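Cyclic pyranopterin monophosphate synthase 2 (Mycobacterium tuberculosis, PDB 4FDF) probably catalyses the conversion of a cyclised dihydroguanosine triphosphate to cyclic pyranopterin monophosphate, a step in molybdenum cofactor biosynthesis. Local coordinates at residues A110-T115 with E121-T126; T134-I139 with P144-D149. All coordinates share one frame; numbering follows the deposited sequence.

How the contacts relate
Both contacts belong to helix 121-139 and to the antiparallel sheet beneath it. Contact 1 comes first along the chain and holds the start of the helix against strand 105-116; contact 2 follows, where the last turns of the helix meet the chain that runs into strand 147-156. Their centres lie about 22 Å apart on opposite sides of the chain's centre, and they do not touch, the nearest atoms being about 8 Å apart. Together they mark the two ends of one beta-alpha-beta crossover of the ferredoxin-like fold, with strand 35-46 running between the two strands it joins. Both also border the second subunit of the hexamer, but only contact 1 includes predicted substrate-binding residues.

Contact 1 of 2, residues A110-T115 with E121-T126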
ATOM      1  N   ALA B 110       2.859 -16.502 -15.945  1.00 35.80           N
ATOM      2  CA  ALA B 110       3.327 -16.324 -14.579  1.00 34.84           C
ATOM      3  C   ALA B 110       3.316 -17.639 -13.804  1.00 35.26           C
ATOM      4  O   ALA B 110       2.337 -18.384 -13.833  1.00 33.62           O
ATOM      5  CB  ALA B 110       2.516 -15.254 -13.855  1.00 33.27           C
ATOM      6  N   THR B 111       4.431 -17.917 -13.136  1.00 35.05           N
ATOM      7  CA  THR B 111       4.593 -19.112 -12.309  1.00 36.12           C
ATOM      8  C   THR B 111       4.812 -18.650 -10.878  1.00 36.97           C
ATOM      9  O   THR B 111       5.714 -17.849 -10.610  1.00 39.72           O
ATOM     10  CB  THR B 111       5.778 -19.986 -12.810  1.00 35.30           C
ATOM     11  OG1 THR B 111       5.471 -20.479 -14.117  1.00 35.06           O
ATOM     12  CG2 THR B 111       6.038 -21.172 -11.886  1.00 34.89           C
ATOM     13  N   VAL B 112       3.953 -19.118  -9.976  1.00 36.73           N
ATOM     14  CA  VAL B 112       3.984 -18.705  -8.575  1.00 35.67           C
ATOM     15  C   VAL B 112       4.157 -19.941  -7.710  1.00 39.08           C
ATOM     16  O   VAL B 112       3.503 -20.965  -7.935  1.00 40.53           O
ATOM     17  CB  VAL B 112       2.694 -17.935  -8.149  1.00 34.70           C
ATOM     18  CG1 VAL B 112       2.738 -17.568  -6.653  1.00 35.85           C
ATOM     19  CG2 VAL B 112       2.519 -16.656  -8.969  1.00 32.30           C
ATOM     20  N   ARG B 113       5.051 -19.849  -6.734  1.00 39.21           N
ATOM     21  CA  ARG B 113       5.257 -20.925  -5.768  1.00 40.88           C
ATOM     22  C   ARG B 113       5.058 -20.416  -4.344  1.00 41.22           C
ATOM     23  O   ARG B 113       5.394 -19.258  -4.020  1.00 38.07           O
ATOM     24  CB  ARG B 113       6.638 -21.578  -5.953  1.00 42.72           C
ATOM     25  CG  ARG B 113       6.768 -22.403  -7.252  1.00 45.75           C
ATOM     26  CD  ARG B 113       8.223 -22.614  -7.711  1.00 49.01           C
ATOM     27  NE  ARG B 113       8.964 -21.353  -7.821  1.00 56.10           N
ATOM     28  CZ  ARG B 113       9.292 -20.736  -8.960  1.00 57.75           C
ATOM     29  NH1 ARG B 113       8.975 -21.255 -10.149  1.00 56.49           N
ATOM     30  NH2 ARG B 113       9.961 -19.590  -8.907  1.00 56.15           N
ATOM     31  N   SER B 114       4.486 -21.282  -3.507  1.00 40.74           N
ATOM     32  CA  SER B 114       4.199 -20.961  -2.112  1.00 42.61           C
ATOM     33  C   SER B 114       4.047 -22.198  -1.228  1.00 44.73           C
ATOM     34  O   SER B 114       3.534 -23.236  -1.661  1.00 44.20           O
ATOM     35  CB  SER B 114       2.926 -20.125  -2.007  1.00 42.71           C
ATOM     36  OG  SER B 114       2.600 -19.877  -0.651  1.00 42.74           O
ATOM     37  N   THR B 115       4.489 -22.065   0.019  1.00 45.35           N
ATOM     38  CA  THR B 115       4.227 -23.061   1.044  1.00 49.26           C
ATOM     39  C   THR B 115       3.163 -22.489   1.961  1.00 49.66           C
ATOM     40  O   THR B 115       3.484 -21.714   2.867  1.00 53.01           O
ATOM     41  CB  THR B 115       5.496 -23.368   1.857  1.00 51.11           C
ATOM     42  OG1 THR B 115       6.571 -23.666   0.961  1.00 50.68           O
ATOM     43  CG2 THR B 115       5.263 -24.555   2.806  1.00 52.86           C
ATOM     44  N   GLU B 121      -3.276 -19.537  -7.355  1.00 35.49           N
ATOM     45  CA  GLU B 121      -3.703 -19.182  -8.703  1.00 35.69           C
ATOM     46  C   GLU B 121      -4.106 -17.710  -8.844  1.00 34.94           C
ATOM     47  O   GLU B 121      -3.971 -17.141  -9.924  1.00 34.86           O
ATOM     48  CB  GLU B 121      -4.789 -20.131  -9.230  1.00 36.64           C
ATOM     49  CG  GLU B 121      -6.144 -20.070  -8.521  1.00 39.47           C
ATOM     50  CD  GLU B 121      -6.274 -21.021  -7.338  1.00 39.80           C
ATOM     51  OE1 GLU B 121      -7.412 -21.445  -7.058  1.00 42.43           O
ATOM     52  OE2 GLU B 121      -5.263 -21.331  -6.675  1.00 39.85           O
ATOM     53  N   MET B 122      -4.566 -17.087  -7.763  1.00 33.16           N
ATOM     54  CA  MET B 122      -4.940 -15.672  -7.817  1.00 32.91           C
ATOM     55  C   MET B 122      -3.754 -14.752  -8.066  1.00 33.27           C
ATOM     56  O   MET B 122      -3.836 -13.811  -8.875  1.00 34.93           O
ATOM     57  CB  MET B 122      -5.709 -15.235  -6.561  1.00 34.71           C
ATOM     58  CG  MET B 122      -7.156 -15.769  -6.474  1.00 34.81           C
ATOM     59  SD  MET B 122      -8.132 -15.675  -8.011  1.00 36.76           S
ATOM     60  CE  MET B 122      -7.895 -13.959  -8.511  1.00 31.28           C
ATOM     61  N   GLU B 123      -2.656 -15.022  -7.373  1.00 31.31           N
ATOM     62  CA  GLU B 123      -1.441 -14.242  -7.549  1.00 32.98           C
ATOM     63  C   GLU B 123      -0.855 -14.441  -8.941  1.00 31.25           C
ATOM     64  O   GLU B 123      -0.397 -13.475  -9.554  1.00 30.71           O
ATOM     65  CB  GLU B 123      -0.398 -14.515  -6.449  1.00 34.25           C
ATOM     66  CG  GLU B 123      -0.645 -15.736  -5.570  1.00 40.86           C
ATOM     67  CD  GLU B 123      -1.803 -15.586  -4.581  1.00 40.51           C
ATOM     68  OE1 GLU B 123      -1.829 -14.609  -3.798  1.00 44.92           O
ATOM     69  OE2 GLU B 123      -2.685 -16.465  -4.583  1.00 40.35           O
ATOM     70  N   ALA B 124      -0.881 -15.679  -9.439  1.00 28.53           N
ATOM     71  CA  ALA B 124      -0.464 -15.946 -10.808  1.00 29.09           C
ATOM     72  C   ALA B 124      -1.285 -15.139 -11.823  1.00 28.55           C
ATOM     73  O   ALA B 124      -0.714 -14.522 -12.733  1.00 29.27           O
ATOM     74  CB  ALA B 124      -0.532 -17.446 -11.121  1.00 29.45           C
ATOM     75  N   LEU B 125      -2.609 -15.141 -11.663  1.00 28.65           N
ATOM     76  CA  LEU B 125      -3.508 -14.372 -12.539  1.00 30.26           C
ATOM     77  C   LEU B 125      -3.302 -12.852 -12.427  1.00 29.89           C
ATOM     78  O   LEU B 125      -3.354 -12.133 -13.432  1.00 30.80           O
ATOM     79  CB  LEU B 125      -4.967 -14.714 -12.233  1.00 28.38           C
ATOM     80  CG  LEU B 125      -5.450 -16.106 -12.622  1.00 30.42           C
ATOM     81  CD1 LEU B 125      -6.736 -16.426 -11.861  1.00 30.64           C
ATOM     82  CD2 LEU B 125      -5.655 -16.248 -14.129  1.00 28.96           C
ATOM     83  N   THR B 126      -3.067 -12.379 -11.207  1.00 28.60           N
ATOM     84  CA  THR B 126      -2.825 -10.961 -10.926  1.00 29.51           C
ATOM     85  C   THR B 126      -1.530 -10.462 -11.602  1.00 30.50           C
ATOM     86  O   THR B 126      -1.506  -9.386 -12.229  1.00 30.74           O
ATOM     87  CB  THR B 126      -2.820 -10.728  -9.390  1.00 29.16           C
ATOM     88  OG1 THR B 126      -4.125 -11.026  -8.867  1.00 32.60           O
ATOM     89  CG2 THR B 126      -2.455  -9.313  -9.028  1.00 30.72           C
TER
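V112, on the strand, packs its two methyl groups against E123 and A124 in the first turns of the helix. Its CB points toward the helix and lies 4.4 Å from A124 CB. CG1, anti to the backbone N (chi1 178°), reaches the aliphatic part of E123 and stops 4.0 Å from CG, with the two side chains crossing at about a right angle. The other branch, CG2, reaches the backbone of A124: it sits 3.6 Å from that residue's backbone N and 3.8 Å from its CB. Two residues earlier on the strand, A110 takes over, its CB resting 3.5 Å from A124 O. Small residues at 110 and 124 are consistent with the close approach of the backbones, A110 CA and A124 CA being 5.4 Å apart; the segment axes come within 7.5 Å, their directions at 148°.

The helix is held from within as well. M122 O accepts both T126 N and T126 OG1, and the two donors come from opposite faces of its carbonyl plane. V120 also touches V112, and A41 on strand 35-46 also touches A124.

The contact between the two segments rests on van der Waals packing, with no hydrogen bond across it. V112 meets E123 at CG, leaving the carboxylate farther away; E123 is predicted to bind substrate, its side chain about 6 Å from that of C87, also predicted to do so.

Contact 2 of 2, residues T134-I139 with P144-D149; sequences TLYDMI and PGALID
Y136 and I139, one turn apart on the last part of the helix, close on A146 from two directions, and the tyrosine continues past it to P144. The Y136 ring stands with its edge to the incoming chain: both A146 CB and P144 O lie at that edge, in the ring plane. Its CG is anti to the backbone N (chi1 -179°), which extends the ring away from the helix and carries the phenol to the turn. There the hydroxyl donates to the backbone carbonyl of P144, OH to O being 2.8 Å. The bond meets that carbonyl at a C=O...donor angle of 123°, with the hydroxyl tilted 19° from the carbonyl plane. Further back along the same edge, Y136 CD2 is 4.0 Å from A146 CB, while A146 O lies obliquely to the ring, 3.7 Å from CE2.

I139 leaves the helix in another direction and turns its end back to the same methyl group. Its CG1 lies between the backbone N and the carbonyl carbon, and from there CD1 comes to 3.6 Å from A146 CB. The alanine methyl thus meets the ring edge on one flank and the I139 CD1 methyl on an adjacent one, not far from a right angle to the first. T47 touches both I139 and A146, and L60 adds to the packing on I139. Around Y136, L125 of the second subunit packs as well, so the tyrosine serves both this turn and the subunit interface.

From A146 the chain passes straight into strand 147-156, whose L147 pairs through its backbone with R46. Strands 105-116 and 147-156 run parallel, with strand 35-46 antiparallel between them, and helix 121-139 connects them, so this connection closes a beta-alpha-beta crossover of the ferredoxin-like fold.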
ATOM      1  N   THR B 134       0.771  -3.351 -17.941  1.00 30.52           N
ATOM      2  CA  THR B 134       2.023  -2.626 -18.035  1.00 30.45           C
ATOM      3  C   THR B 134       2.573  -2.673 -19.458  1.00 32.29           C
ATOM      4  O   THR B 134       3.089  -1.667 -19.951  1.00 30.83           O
ATOM      5  CB  THR B 134       3.045  -3.150 -17.020  1.00 29.55           C
ATOM      6  OG1 THR B 134       2.527  -2.935 -15.702  1.00 29.35           O
ATOM      7  CG2 THR B 134       4.378  -2.423 -17.166  1.00 29.73           C
ATOM      8  N   LEU B 135       2.452  -3.825 -20.118  1.00 31.35           N
ATOM      9  CA  LEU B 135       2.803  -3.886 -21.528  1.00 34.87           C
ATOM     10  C   LEU B 135       1.998  -2.854 -22.303  1.00 37.22           C
ATOM     11  O   LEU B 135       2.563  -2.061 -23.058  1.00 38.02           O
ATOM     12  CB  LEU B 135       2.565  -5.273 -22.119  1.00 35.10           C
ATOM     13  CG  LEU B 135       3.575  -6.354 -21.757  1.00 35.63           C
ATOM     14  CD1 LEU B 135       3.208  -7.608 -22.525  1.00 34.19           C
ATOM     15  CD2 LEU B 135       5.033  -5.927 -22.042  1.00 35.25           C
ATOM     16  N   TYR B 136       0.681  -2.860 -22.104  1.00 37.17           N
ATOM     17  CA  TYR B 136      -0.186  -1.917 -22.784  1.00 36.60           C
ATOM     18  C   TYR B 136       0.219  -0.463 -22.506  1.00 38.06           C
ATOM     19  O   TYR B 136       0.202   0.371 -23.410  1.00 36.79           O
ATOM     20  CB  TYR B 136      -1.656  -2.152 -22.422  1.00 38.61           C
ATOM     21  CG  TYR B 136      -2.576  -1.197 -23.148  1.00 38.89           C
ATOM     22  CD1 TYR B 136      -3.097  -0.078 -22.505  1.00 38.48           C
ATOM     23  CD2 TYR B 136      -2.890  -1.392 -24.488  1.00 40.02           C
ATOM     24  CE1 TYR B 136      -3.932   0.815 -23.174  1.00 38.94           C
ATOM     25  CE2 TYR B 136      -3.722  -0.503 -25.172  1.00 42.26           C
ATOM     26  CZ  TYR B 136      -4.241   0.602 -24.504  1.00 40.28           C
ATOM     27  OH  TYR B 136      -5.052   1.492 -25.172  1.00 38.63           O
ATOM     28  N   ASP B 137       0.584  -0.154 -21.263  1.00 36.82           N
ATOM     29  CA  ASP B 137       1.050   1.188 -20.957  1.00 37.91           C
ATOM     30  C   ASP B 137       2.289   1.561 -21.788  1.00 38.53           C
ATOM     31  O   ASP B 137       2.459   2.711 -22.165  1.00 39.24           O
ATOM     32  CB  ASP B 137       1.357   1.348 -19.466  1.00 37.24           C
ATOM     33  CG  ASP B 137       1.698   2.788 -19.100  1.00 36.86           C
ATOM     34  OD1 ASP B 137       0.846   3.674 -19.319  1.00 36.92           O
ATOM     35  OD2 ASP B 137       2.831   3.043 -18.638  1.00 36.65           O
ATOM     36  N   MET B 138       3.144   0.581 -22.062  1.00 38.29           N
ATOM     37  CA  MET B 138       4.378   0.827 -22.783  1.00 43.11           C
ATOM     38  C   MET B 138       4.148   0.982 -24.286  1.00 43.57           C
ATOM     39  O   MET B 138       4.962   1.598 -24.977  1.00 43.99           O
ATOM     40  CB  MET B 138       5.393  -0.299 -22.525  1.00 43.04           C
ATOM     41  CG  MET B 138       5.732  -0.552 -21.060  1.00 46.35           C
ATOM     42  SD  MET B 138       6.816   0.664 -20.284  1.00 49.10           S
ATOM     43  CE  MET B 138       5.664   1.975 -20.005  1.00 45.43           C
ATOM     44  N   ILE B 139       3.053   0.416 -24.791  1.00 42.83           N
ATOM     45  CA  ILE B 139       2.841   0.352 -26.238  1.00 43.75           C
ATOM     46  C   ILE B 139       1.653   1.175 -26.743  1.00 43.65           C
ATOM     47  O   ILE B 139       1.489   1.329 -27.951  1.00 44.10           O
ATOM     48  CB  ILE B 139       2.769  -1.130 -26.772  1.00 42.03           C
ATOM     49  CG1 ILE B 139       1.445  -1.811 -26.405  1.00 42.28           C
ATOM     50  CG2 ILE B 139       3.956  -1.957 -26.283  1.00 42.29           C
ATOM     51  CD1 ILE B 139       0.447  -1.835 -27.536  1.00 43.26           C
ATOM     52  N   PRO B 144      -2.803   2.015 -29.692  1.00 45.51           N
ATOM     53  CA  PRO B 144      -3.831   2.157 -28.645  1.00 44.66           C
ATOM     54  C   PRO B 144      -4.990   1.164 -28.795  1.00 44.92           C
ATOM     55  O   PRO B 144      -5.760   0.967 -27.845  1.00 44.33           O
ATOM     56  CB  PRO B 144      -4.336   3.600 -28.827  1.00 44.90           C
ATOM     57  CG  PRO B 144      -4.027   3.941 -30.256  1.00 45.95           C
ATOM     58  CD  PRO B 144      -2.763   3.179 -30.599  1.00 46.88           C
ATOM     59  N   GLY B 145      -5.104   0.542 -29.968  1.00 43.04           N
ATOM     60  CA  GLY B 145      -6.139  -0.466 -30.226  1.00 42.25           C
ATOM     61  C   GLY B 145      -5.811  -1.859 -29.709  1.00 42.94           C
ATOM     62  O   GLY B 145      -6.625  -2.774 -29.827  1.00 42.77           O
ATOM     63  N   ALA B 146      -4.620  -2.028 -29.133  1.00 43.20           N
ATOM     64  CA  ALA B 146      -4.219  -3.321 -28.569  1.00 43.73           C
ATOM     65  C   ALA B 146      -5.215  -3.765 -27.503  1.00 43.97           C
ATOM     66  O   ALA B 146      -5.870  -2.937 -26.860  1.00 44.04           O
ATOM     67  CB  ALA B 146      -2.803  -3.254 -27.991  1.00 41.31           C
ATOM     68  N   LEU B 147      -5.357  -5.072 -27.339  1.00 42.44           N
ATOM     69  CA  LEU B 147      -6.249  -5.585 -26.318  1.00 44.85           C
ATOM     70  C   LEU B 147      -5.647  -6.749 -25.557  1.00 42.84           C
ATOM     71  O   LEU B 147      -4.704  -7.390 -26.020  1.00 44.37           O
ATOM     72  CB  LEU B 147      -7.640  -5.920 -26.892  1.00 47.14           C
ATOM     73  CG  LEU B 147      -7.929  -7.028 -27.905  1.00 48.92           C
ATOM     74  CD1 LEU B 147      -7.089  -6.879 -29.172  1.00 52.80           C
ATOM     75  CD2 LEU B 147      -7.792  -8.423 -27.296  1.00 49.07           C
ATOM     76  N   ILE B 148      -6.202  -6.993 -24.376  1.00 42.84           N
ATOM     77  CA  ILE B 148      -5.704  -8.001 -23.452  1.00 40.92           C
ATOM     78  C   ILE B 148      -6.698  -9.163 -23.433  1.00 40.86           C
ATOM     79  O   ILE B 148      -7.887  -8.982 -23.157  1.00 36.90           O
ATOM     80  CB  ILE B 148      -5.490  -7.406 -22.033  1.00 41.26           C
ATOM     81  CG1 ILE B 148      -4.364  -6.354 -22.050  1.00 40.13           C
ATOM     82  CG2 ILE B 148      -5.180  -8.507 -21.021  1.00 39.54           C
ATOM     83  CD1 ILE B 148      -4.346  -5.419 -20.825  1.00 39.13           C
ATOM     84  N   ASP B 149      -6.186 -10.357 -23.715  1.00 41.09           N
ATOM     85  CA  ASP B 149      -7.017 -11.501 -24.026  1.00 42.47           C
ATOM     86  C   ASP B 149      -6.590 -12.747 -23.253  1.00 40.42           C
ATOM     87  O   ASP B 149      -5.423 -12.879 -22.854  1.00 38.36           O
ATOM     88  CB  ASP B 149      -6.897 -11.795 -25.530  1.00 50.23           C
ATOM     89  CG  ASP B 149      -8.237 -11.813 -26.247  1.00 54.92           C
ATOM     90  OD1 ASP B 149      -9.277 -11.540 -25.605  1.00 57.27           O
ATOM     91  OD2 ASP B 149      -8.234 -12.084 -27.470  1.00 56.94           O
TER